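Local coordinates for protein rifamycin polyketide synthase (Amycolatopsis mediterranei, PDB 4LN9) that probably removes water from the beta-hydroxyacyl polyketide intermediate, as the dehydratase domain of the terminal module of the rifamycin synthase, at residues F198-A203 against A217-P222. Numbering follows the deposited sequence.
Sequences FRAVRA and AEIALP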
loop_
_atom_site.group_PDB
_atom_site.type_symbol
_atom_site.label_atom_id
_atom_site.label_comp_id
_atom_site.label_asym_id
_atom_site.label_seq_id
_atom_site.Cartn_x
_atom_site.Cartn_y
_atom_site.Cartn_z
ATOM N N PHE A 198 11.422 -2.790 -28.971
ATOM C CA PHE A 198 10.467 -1.812 -29.477
ATOM C C PHE A 198 10.440 -1.737 -30.996
ATOM O O PHE A 198 9.570 -1.085 -31.571
ATOM C CB PHE A 198 10.732 -0.426 -28.890
ATOM C CG PHE A 198 10.288 -0.280 -27.466
ATOM C CD1 PHE A 198 9.143 0.432 -27.149
ATOM C CD2 PHE A 198 10.973 -0.926 -26.452
ATOM C CE1 PHE A 198 8.723 0.546 -25.837
ATOM C CE2 PHE A 198 10.566 -0.809 -25.137
ATOM C CZ PHE A 198 9.427 -0.090 -24.832
ATOM N N ARG A 199 11.426 -2.341 -31.649
ATOM C CA ARG A 199 11.452 -2.331 -33.104
ATOM C C ARG A 199 10.503 -3.379 -33.680
ATOM O O ARG A 199 10.934 -4.438 -34.136
ATOM C CB ARG A 199 12.880 -2.498 -33.631
ATOM C CG ARG A 199 13.752 -1.273 -33.386
ATOM C CD ARG A 199 15.044 -1.313 -34.187
ATOM N NE ARG A 199 15.827 -2.509 -33.892
ATOM C CZ ARG A 199 16.872 -2.539 -33.069
ATOM N NH1 ARG A 199 17.287 -1.429 -32.473
ATOM N NH2 ARG A 199 17.492 -3.687 -32.828
ATOM N N ALA A 200 9.204 -3.134 -33.528
ATOM C CA ALA A 200 8.200 -4.160 -33.777
ATOM C C ALA A 200 7.361 -3.862 -35.017
ATOM O O ALA A 200 6.460 -4.628 -35.359
ATOM C CB ALA A 200 7.308 -4.341 -32.559
ATOM N N VAL A 201 7.612 -2.725 -35.654
ATOM C CA VAL A 201 6.892 -2.383 -36.873
ATOM C C VAL A 201 7.405 -3.213 -38.046
ATOM O O VAL A 201 8.582 -3.140 -38.397
ATOM C CB VAL A 201 7.018 -0.885 -37.207
ATOM C CG1 VAL A 201 6.303 -0.575 -38.514
ATOM C CG2 VAL A 201 6.448 -0.043 -36.075
ATOM N N ARG A 202 6.541 -4.068 -38.589
ATOM C CA ARG A 202 6.948 -5.037 -39.609
ATOM C C ARG A 202 6.662 -4.561 -41.032
ATOM O O ARG A 202 7.357 -4.938 -41.975
ATOM C CB ARG A 202 6.272 -6.387 -39.364
ATOM C CG ARG A 202 6.630 -7.011 -38.025
ATOM C CD ARG A 202 7.929 -7.794 -38.125
ATOM N NE ARG A 202 7.810 -8.888 -39.083
ATOM C CZ ARG A 202 8.839 -9.482 -39.677
ATOM N NH1 ARG A 202 10.082 -9.132 -39.372
ATOM N NH2 ARG A 202 8.625 -10.458 -40.550
ATOM N N ALA A 203 5.586 -3.797 -41.188
ATOM C CA ALA A 203 5.212 -3.246 -42.482
ATOM C C ALA A 203 4.338 -2.028 -42.235
ATOM O O ALA A 203 3.639 -1.955 -41.225
ATOM C CB ALA A 203 4.450 -4.283 -43.297
ATOM N N ALA A 217 -0.453 -0.750 -40.342
ATOM C CA ALA A 217 0.786 -1.445 -40.018
ATOM C C ALA A 217 0.544 -2.837 -39.461
ATOM O O ALA A 217 -0.497 -3.111 -38.863
ATOM C CB ALA A 217 1.628 -0.623 -39.056
ATOM N N GLU A 218 1.495 -3.732 -39.716
ATOM C CA GLU A 218 1.594 -4.961 -38.952
ATOM C C GLU A 218 2.687 -4.830 -37.908
ATOM O O GLU A 218 3.782 -4.339 -38.188
ATOM C CB GLU A 218 1.860 -6.157 -39.872
ATOM C CG GLU A 218 0.720 -6.440 -40.843
ATOM C CD GLU A 218 0.910 -7.716 -41.645
ATOM O OE1 GLU A 218 1.576 -8.652 -41.147
ATOM O OE2 GLU A 218 0.276 -7.835 -42.717
ATOM N N ILE A 219 2.332 -5.168 -36.673
ATOM C CA ILE A 219 3.235 -5.034 -35.544
ATOM C C ILE A 219 3.420 -6.415 -34.935
ATOM O O ILE A 219 2.455 -7.162 -34.782
ATOM C CB ILE A 219 2.637 -4.114 -34.461
ATOM C CG1 ILE A 219 2.019 -2.864 -35.093
ATOM C CG2 ILE A 219 3.689 -3.749 -33.424
ATOM C CD1 ILE A 219 3.031 -1.930 -35.720
ATOM N N ALA A 220 4.672 -6.807 -34.729
ATOM C CA ALA A 220 4.966 -8.069 -34.066
ATOM C C ALA A 220 6.191 -7.913 -33.176
ATOM O O ALA A 220 7.228 -7.420 -33.617
ATOM C CB ALA A 220 5.191 -9.167 -35.093
ATOM N N LEU A 221 6.036 -8.244 -31.897
ATOM C CA LEU A 221 7.154 -8.188 -30.959
ATOM C C LEU A 221 8.187 -9.236 -31.350
ATOM O O LEU A 221 7.826 -10.321 -31.806
ATOM C CB LEU A 221 6.668 -8.454 -29.531
ATOM C CG LEU A 221 5.912 -7.333 -28.810
ATOM C CD1 LEU A 221 5.738 -7.675 -27.337
ATOM C CD2 LEU A 221 6.623 -5.998 -28.977
ATOM N N PRO A 222 9.477 -8.936 -31.134
ATOM C CA PRO A 222 10.495 -9.961 -31.346
ATOM C C PRO A 222 10.301 -11.127 -30.385
ATOM O O PRO A 222 9.633 -10.978 -29.361
ATOM C CB PRO A 222 11.804 -9.227 -31.035
ATOM C CG PRO A 222 11.409 -8.110 -30.130
ATOM C CD PRO A 222 10.042 -7.690 -30.586
#
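On the buried face of this strand pair, Val-201 and Ile-219 sit opposite each other as a non-hydrogen-bonded antiparallel pair. Ile-219 sets CG1 beside its backbone N (chi1 -44°), and a second bend at chi2 (-68°) turns CD1 toward the partner strand, where it lies 3.9 Å from Val-201 CG2. Its other branch, Ile-219 CG2, reaches Ala-200 CB at 3.8 Å. Ala-200 CB, pointing at the opposite segment, also meets Leu-221 CD2 at 4.0 Å; two branched side chains flank this one methyl. Helix 236-251 covers this face, with Ala-241 touching both Ala-200 and Ile-219.

Ala-220 N donates to Ala-200 O (2.9 Å), while Ile-219 CA-H approaches the same oxygen. Arg-202 N donates to Glu-218 O at 2.8 Å. Farther along, Glu-218 N hydrogen-bonds to Ala-203 O at 3.2 Å, the longest of the three. On the outer face, Arg-202 lays its CG 3.9 Å from Ala-220 CB; its guanidinium stays well short of the Glu-218 carboxylate, whose OE2 is hydrogen-bonded to Trp-170 NE1. Arg-202 and Ala-203 together face Glu-218, a classic beta bulge in the hairpin of strands 201-207 and 214-220, here packed against the long helix of a hotdog unit in the double-hotdog dehydratase fold.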